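Local coordinates for protein TBC1 domain family member 22A (Homo sapiens, PDB 2QFZ) that probably acts as a GTPase-activating protein for Rab family GTPases through its TBC domain, and forms homodimers and binds 14-3-3 proteins, at residues Pro211-Gln214 and Met215-Met219; His238-Tyr242 and Leu243-Phe247. One frame throughout, in Å; residues are numbered along the deposited sequence.

Contact 1 of 2, residues Pro211-Gln214 and Met215-Met219; sequences PGIQ and MKVKM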
ATOM      1  N   PRO A 211      -1.243 -16.106   9.101  1.00 26.43           N
ATOM      2  CA  PRO A 211      -1.137 -15.856  10.537  1.00 25.59           C
ATOM      3  C   PRO A 211      -0.713 -14.455  10.914  1.00 24.08           C
ATOM      4  O   PRO A 211      -0.898 -14.073  12.041  1.00 24.16           O
ATOM      5  CB  PRO A 211      -0.085 -16.893  11.007  1.00 26.13           C
ATOM      6  CG  PRO A 211       0.727 -17.176   9.807  1.00 26.12           C
ATOM      7  CD  PRO A 211      -0.208 -17.058   8.638  1.00 25.24           C
ATOM      8  N   GLY A 212      -0.105 -13.713   9.988  1.00 22.65           N
ATOM      9  CA  GLY A 212       0.187 -12.320  10.208  1.00 22.05           C
ATOM     10  C   GLY A 212      -1.093 -11.520  10.328  1.00 20.02           C
ATOM     11  O   GLY A 212      -1.152 -10.591  11.090  1.00 22.60           O
ATOM     12  N   ILE A 213      -2.121 -11.885   9.574  1.00 23.85           N
ATOM     13  CA  ILE A 213      -3.340 -11.094   9.554  1.00 23.90           C
ATOM     14  C   ILE A 213      -4.070 -11.239  10.899  1.00 25.98           C
ATOM     15  O   ILE A 213      -4.398 -10.262  11.506  1.00 26.51           O
ATOM     16  CB  ILE A 213      -4.284 -11.449   8.422  1.00 25.76           C
ATOM     17  CG1 ILE A 213      -3.581 -11.331   7.046  1.00 25.52           C
ATOM     18  CG2 ILE A 213      -5.488 -10.540   8.475  1.00 23.35           C
ATOM     19  CD1 ILE A 213      -3.302  -9.925   6.657  1.00 23.57           C
ATOM     20  N   GLN A 214      -4.300 -12.466  11.341  1.00 27.35           N
ATOM     21  CA  GLN A 214      -4.970 -12.746  12.625  1.00 29.10           C
ATOM     22  C   GLN A 214      -4.299 -12.106  13.809  1.00 24.66           C
ATOM     23  O   GLN A 214      -4.973 -11.553  14.686  1.00 23.86           O
ATOM     24  CB  GLN A 214      -5.075 -14.260  12.869  1.00 35.05           C
ATOM     25  CG  GLN A 214      -6.360 -14.849  12.325  1.00 42.49           C
ATOM     26  CD  GLN A 214      -6.410 -14.855  10.811  1.00 43.32           C
ATOM     27  OE1 GLN A 214      -5.432 -15.182  10.153  1.00 49.92           O
ATOM     28  NE2 GLN A 214      -7.558 -14.499  10.255  1.00 46.68           N
ATOM     29  N   MET A 215      -2.974 -12.180  13.824  1.00 22.33           N
ATOM     30  CA  MET A 215      -2.191 -11.539  14.841  1.00 25.21           C
ATOM     31  C   MET A 215      -2.397 -10.032  14.854  1.00 24.97           C
ATOM     32  O   MET A 215      -2.621  -9.456  15.910  1.00 24.42           O
ATOM     33  CB  MET A 215      -0.698 -11.859  14.644  1.00 29.35           C
ATOM     34  CG  MET A 215       0.179 -11.399  15.825  1.00 36.51           C
ATOM     35  SD  MET A 215      -0.293 -12.236  17.364  1.00 42.47           S
ATOM     36  CE  MET A 215       0.221 -13.913  17.008  1.00 38.55           C
ATOM     37  N   LYS A 216      -2.320  -9.394  13.688  1.00 23.12           N
ATOM     38  CA  LYS A 216      -2.564  -7.935  13.590  1.00 24.54           C
ATOM     39  C   LYS A 216      -3.987  -7.497  13.961  1.00 22.74           C
ATOM     40  O   LYS A 216      -4.174  -6.432  14.560  1.00 18.89           O
ATOM     41  CB  LYS A 216      -2.223  -7.422  12.205  1.00 24.78           C
ATOM     42  CG  LYS A 216      -0.706  -7.464  11.946  1.00 31.34           C
ATOM     43  CD  LYS A 216      -0.322  -7.261  10.485  1.00 30.94           C
ATOM     44  CE  LYS A 216       1.120  -7.848  10.236  1.00 33.29           C
ATOM     45  NZ  LYS A 216       1.835  -7.050   9.213  1.00 35.35           N
ATOM     46  N   VAL A 217      -4.985  -8.283  13.584  1.00 18.68           N
ATOM     47  CA  VAL A 217      -6.363  -7.980  13.993  1.00 16.15           C
ATOM     48  C   VAL A 217      -6.527  -8.074  15.528  1.00 18.50           C
ATOM     49  O   VAL A 217      -7.277  -7.300  16.133  1.00 23.62           O
ATOM     50  CB  VAL A 217      -7.331  -8.862  13.270  1.00 17.60           C
ATOM     51  CG1 VAL A 217      -8.755  -8.757  13.867  1.00 17.53           C
ATOM     52  CG2 VAL A 217      -7.318  -8.511  11.774  1.00 19.06           C
ATOM     53  N   LYS A 218      -5.828  -9.015  16.142  1.00 21.95           N
ATOM     54  CA  LYS A 218      -5.898  -9.234  17.602  1.00 24.99           C
ATOM     55  C   LYS A 218      -5.163  -8.099  18.326  1.00 24.72           C
ATOM     56  O   LYS A 218      -5.657  -7.590  19.318  1.00 25.24           O
ATOM     57  CB  LYS A 218      -5.322 -10.619  17.960  1.00 24.05           C
ATOM     58  CG  LYS A 218      -5.239 -10.923  19.421  1.00 27.74           C
ATOM     59  CD  LYS A 218      -6.569 -10.799  20.163  1.00 31.73           C
ATOM     60  CE  LYS A 218      -6.405 -11.214  21.626  1.00 35.48           C
ATOM     61  NZ  LYS A 218      -7.679 -11.120  22.405  1.00 37.26           N
ATOM     62  N   MET A 219      -3.980  -7.700  17.832  1.00 23.30           N
ATOM     63  CA  MET A 219      -3.292  -6.532  18.385  1.00 26.22           C
ATOM     64  C   MET A 219      -4.091  -5.254  18.187  1.00 23.25           C
ATOM     65  O   MET A 219      -4.058  -4.397  19.034  1.00 23.00           O
ATOM     66  CB  MET A 219      -1.920  -6.355  17.771  1.00 27.11           C
ATOM     67  CG  MET A 219      -0.952  -7.490  18.085  1.00 32.68           C
ATOM     68  SD  MET A 219       0.669  -7.054  17.447  1.00 43.19           S
ATOM     69  CE  MET A 219       0.529  -7.643  15.756  1.00 39.44           C
TER
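I213 and V217, one helical turn apart, meet through their CG2 methyls, I213 CG2 lying 4.3 Å from V217 CG2. V217 holds CG1 anti to its own nitrogen (chi1 169°), which leaves CG2 on the I213 side, 3.4 Å from I213 O. The same carbonyl accepts V217 N at 2.9 Å, nearly in line with the C=O bond; this bond sets the one-turn spacing, and the methyls come into loose contact, as suits branched aliphatics on a buried flank. K216, the residue before V217, donates K216 N to G212 O at 3.1 Å and runs its aliphatic chain past that oxygen, with K216 CG 3.3 Å away. G212 is buried and brings no side chain; a CB there would come close to K216 CE. K218 N donates to Q214 O at 3.0 Å, while the bond from M215 N to P211 O is weak at 3.3 Å. N-H groups of a first turn have no acceptor within the helix, so P211, lacking one, costs no bond there. On the exposed flank sit flexible M215 and charged K218, which makes a long, weak ion pair with E222. Outside helix 211-227, a backbone bond ties G212 to D204, and K216 rests on I202, N205 and L282 of helix 276-291. Helix 242-251 packs alongside, I213 touching F247 and M250, V217 touching Y242.

Contact 2 of 2, residues His238-Tyr242 and Leu243-Phe247; sequences HEVRY and LQFAF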
ATOM      1  N   HIS A 238     -22.799  -5.365  20.360  1.00 25.13           N
ATOM      2  CA  HIS A 238     -23.593  -5.628  19.140  1.00 24.53           C
ATOM      3  C   HIS A 238     -23.043  -6.768  18.270  1.00 26.20           C
ATOM      4  O   HIS A 238     -23.354  -6.850  17.097  1.00 28.69           O
ATOM      5  CB  HIS A 238     -23.744  -4.316  18.366  1.00 27.52           C
ATOM      6  CG  HIS A 238     -24.480  -3.283  19.146  1.00 29.29           C
ATOM      7  ND1 HIS A 238     -23.853  -2.455  20.059  1.00 28.10           N
ATOM      8  CD2 HIS A 238     -25.810  -3.026  19.250  1.00 29.14           C
ATOM      9  CE1 HIS A 238     -24.767  -1.715  20.666  1.00 28.31           C
ATOM     10  NE2 HIS A 238     -25.960  -2.042  20.195  1.00 26.74           N
ATOM     11  N   GLU A 239     -22.240  -7.649  18.878  1.00 30.13           N
ATOM     12  CA  GLU A 239     -21.751  -8.875  18.259  1.00 30.54           C
ATOM     13  C   GLU A 239     -20.934  -8.631  16.996  1.00 26.20           C
ATOM     14  O   GLU A 239     -20.952  -9.456  16.108  1.00 22.11           O
ATOM     15  CB  GLU A 239     -22.929  -9.823  17.921  1.00 34.59           C
ATOM     16  CG  GLU A 239     -23.867 -10.147  19.108  1.00 40.58           C
ATOM     17  CD  GLU A 239     -23.314 -11.213  20.032  1.00 44.02           C
ATOM     18  OE1 GLU A 239     -22.181 -11.688  19.786  1.00 48.09           O
ATOM     19  OE2 GLU A 239     -24.015 -11.587  21.000  1.00 46.67           O
ATOM     20  N   VAL A 240     -20.231  -7.510  16.891  1.00 23.20           N
ATOM     21  CA  VAL A 240     -19.285  -7.351  15.780  1.00 24.09           C
ATOM     22  C   VAL A 240     -17.893  -7.705  16.274  1.00 24.90           C
ATOM     23  O   VAL A 240     -17.418  -7.110  17.247  1.00 30.07           O
ATOM     24  CB  VAL A 240     -19.296  -5.909  15.155  1.00 26.09           C
ATOM     25  CG1 VAL A 240     -18.285  -5.846  13.979  1.00 22.93           C
ATOM     26  CG2 VAL A 240     -20.712  -5.529  14.682  1.00 25.82           C
ATOM     27  N   ARG A 241     -17.262  -8.688  15.610  1.00 24.48           N
ATOM     28  CA  ARG A 241     -15.891  -9.113  15.892  1.00 22.24           C
ATOM     29  C   ARG A 241     -14.922  -8.310  15.030  1.00 20.02           C
ATOM     30  O   ARG A 241     -15.214  -8.040  13.881  1.00 13.96           O
ATOM     31  CB  ARG A 241     -15.697 -10.599  15.546  1.00 25.91           C
ATOM     32  CG  ARG A 241     -16.463 -11.558  16.438  1.00 29.45           C
ATOM     33  CD  ARG A 241     -16.146 -12.974  16.099  1.00 30.03           C
ATOM     34  NE  ARG A 241     -16.820 -13.415  14.864  1.00 28.19           N
ATOM     35  CZ  ARG A 241     -16.211 -13.797  13.759  1.00 24.21           C
ATOM     36  NH1 ARG A 241     -14.878 -13.795  13.661  1.00 27.45           N
ATOM     37  NH2 ARG A 241     -16.938 -14.177  12.738  1.00 26.16           N
ATOM     38  N   TYR A 242     -13.745  -7.962  15.545  1.00 19.17           N
ATOM     39  CA  TYR A 242     -12.836  -7.158  14.712  1.00 19.43           C
ATOM     40  C   TYR A 242     -12.502  -7.831  13.373  1.00 14.93           C
ATOM     41  O   TYR A 242     -12.383  -7.164  12.375  1.00 19.63           O
ATOM     42  CB  TYR A 242     -11.562  -6.760  15.462  1.00 23.88           C
ATOM     43  CG  TYR A 242     -11.765  -5.737  16.548  1.00 22.80           C
ATOM     44  CD1 TYR A 242     -12.368  -6.087  17.764  1.00 21.29           C
ATOM     45  CD2 TYR A 242     -11.275  -4.445  16.402  1.00 23.88           C
ATOM     46  CE1 TYR A 242     -12.518  -5.162  18.771  1.00 23.20           C
ATOM     47  CE2 TYR A 242     -11.414  -3.501  17.410  1.00 23.28           C
ATOM     48  CZ  TYR A 242     -12.034  -3.861  18.590  1.00 24.54           C
ATOM     49  OH  TYR A 242     -12.174  -2.927  19.593  1.00 25.88           O
ATOM     50  N   LEU A 243     -12.427  -9.153  13.348  1.00 18.53           N
ATOM     51  CA  LEU A 243     -12.020  -9.892  12.158  1.00 24.01           C
ATOM     52  C   LEU A 243     -12.982  -9.731  11.018  1.00 20.71           C
ATOM     53  O   LEU A 243     -12.568  -9.795   9.841  1.00 18.25           O
ATOM     54  CB  LEU A 243     -11.874 -11.375  12.479  1.00 26.16           C
ATOM     55  CG  LEU A 243     -11.099 -12.291  11.538  1.00 28.05           C
ATOM     56  CD1 LEU A 243      -9.639 -11.872  11.412  1.00 30.72           C
ATOM     57  CD2 LEU A 243     -11.193 -13.718  12.098  1.00 29.72           C
ATOM     58  N   GLN A 244     -14.258  -9.465  11.329  1.00 20.98           N
ATOM     59  CA  GLN A 244     -15.276  -9.321  10.283  1.00 19.39           C
ATOM     60  C   GLN A 244     -15.103  -8.099   9.396  1.00 20.05           C
ATOM     61  O   GLN A 244     -15.583  -8.091   8.272  1.00 23.77           O
ATOM     62  CB  GLN A 244     -16.682  -9.335  10.883  1.00 19.31           C
ATOM     63  CG  GLN A 244     -17.005 -10.638  11.629  1.00 21.53           C
ATOM     64  CD  GLN A 244     -18.385 -10.625  12.271  1.00 20.42           C
ATOM     65  OE1 GLN A 244     -18.575 -10.043  13.328  1.00 24.10           O
ATOM     66  NE2 GLN A 244     -19.348 -11.291  11.631  1.00 21.37           N
ATOM     67  N   PHE A 245     -14.458  -7.056   9.905  1.00 18.06           N
ATOM     68  CA  PHE A 245     -14.220  -5.836   9.119  1.00 19.79           C
ATOM     69  C   PHE A 245     -12.738  -5.548   8.936  1.00 19.23           C
ATOM     70  O   PHE A 245     -12.332  -5.104   7.879  1.00 29.41           O
ATOM     71  CB  PHE A 245     -14.989  -4.599   9.694  1.00 15.90           C
ATOM     72  CG  PHE A 245     -14.528  -4.162  11.068  1.00 16.48           C
ATOM     73  CD1 PHE A 245     -13.462  -3.303  11.235  1.00 16.69           C
ATOM     74  CD2 PHE A 245     -15.148  -4.635  12.184  1.00 14.47           C
ATOM     75  CE1 PHE A 245     -13.039  -2.937  12.505  1.00 19.21           C
ATOM     76  CE2 PHE A 245     -14.728  -4.276  13.446  1.00 16.87           C
ATOM     77  CZ  PHE A 245     -13.681  -3.428  13.609  1.00 16.64           C
ATOM     78  N   ALA A 246     -11.928  -5.840   9.936  1.00 18.97           N
ATOM     79  CA  ALA A 246     -10.495  -5.522   9.910  1.00 18.98           C
ATOM     80  C   ALA A 246      -9.582  -6.543   9.175  1.00 16.96           C
ATOM     81  O   ALA A 246      -8.447  -6.250   8.940  1.00 14.06           O
ATOM     82  CB  ALA A 246     -10.006  -5.308  11.318  1.00 19.06           C
ATOM     83  N   PHE A 247     -10.075  -7.731   8.822  1.00 20.21           N
ATOM     84  CA  PHE A 247      -9.328  -8.652   7.959  1.00 17.30           C
ATOM     85  C   PHE A 247      -8.950  -7.964   6.652  1.00 17.65           C
ATOM     86  O   PHE A 247      -7.799  -7.998   6.243  1.00 14.33           O
ATOM     87  CB  PHE A 247     -10.119  -9.922   7.590  1.00 19.15           C
ATOM     88  CG  PHE A 247      -9.289 -10.937   6.812  1.00 22.51           C
ATOM     89  CD1 PHE A 247      -8.560 -11.910   7.482  1.00 20.83           C
ATOM     90  CD2 PHE A 247      -9.203 -10.884   5.421  1.00 21.57           C
ATOM     91  CE1 PHE A 247      -7.768 -12.855   6.767  1.00 24.40           C
ATOM     92  CE2 PHE A 247      -8.406 -11.792   4.715  1.00 22.70           C
ATOM     93  CZ  PHE A 247      -7.696 -12.775   5.386  1.00 23.01           C
TER
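At the N-terminal end of helix 242-251, R241, the residue just before it, and Q244 of its first turn are joined by two hydrogen bonds. Q244 OE1 takes R241 N at 3.0 Å, almost straight and on a lone pair in the amide plane, like one half of a capping box; the return bond, Q244 N to R241 O at 3.1 Å, goes to backbone and comes from above the carbonyl plane. Glutamine suits the place because, with CG beside its own nitrogen (chi1 -60°) and the chain extended beyond, its amide folds back to the backbone that leads into the helix. The R241 guanidinium stacks on that amide, the planes 17° apart. Were the glutamine replaced by an alanine, R241 N would probably lose this acceptor and the guanidinium the flat group it lies against. Upstream, E239 with its positive phi is the C' residue of the Schellman motif that closes helix 229-237, and the short connection between the helices runs from there to the R241-Q244 pair. Y242 O accepts both A246 N, at 2.8 Å, and F245 N. F245 CG lies between its own N and carbonyl carbon (chi1 65°), which turns the ring back toward Y242 O, 3.7 Å above its centre. V240 CG1 meets the ring edge at F245 CD2, 3.8 Å away. The hydroxyl of Y242 bonds H232 ND1, and F245 packs on L309 and edge-to-face with W249.

Overall arrangement
Both contacts lie in the all-helical TBC domain, their centres about 13 Å apart, and each has a buried and an exposed flank. Contact 1 runs along the beginning of helix 211-227, whereas contact 2 spans a loop and the start of helix 242-251. They touch by packing: I213 CG2 lies 3.5 Å from F247 CD1, and V217 CG1 packs on Y242 CB. Contact 1, its centre about 17 Å from the centre of the chain, relies on regular backbone bonds and aliphatic side chains; contact 2, about 22 Å out, uses a glutamine amide to satisfy a backbone N-H ahead of the helix and adds aromatic rings. Helix 276-291 reaches both, through L282 at contact 1 and L289 at contact 2.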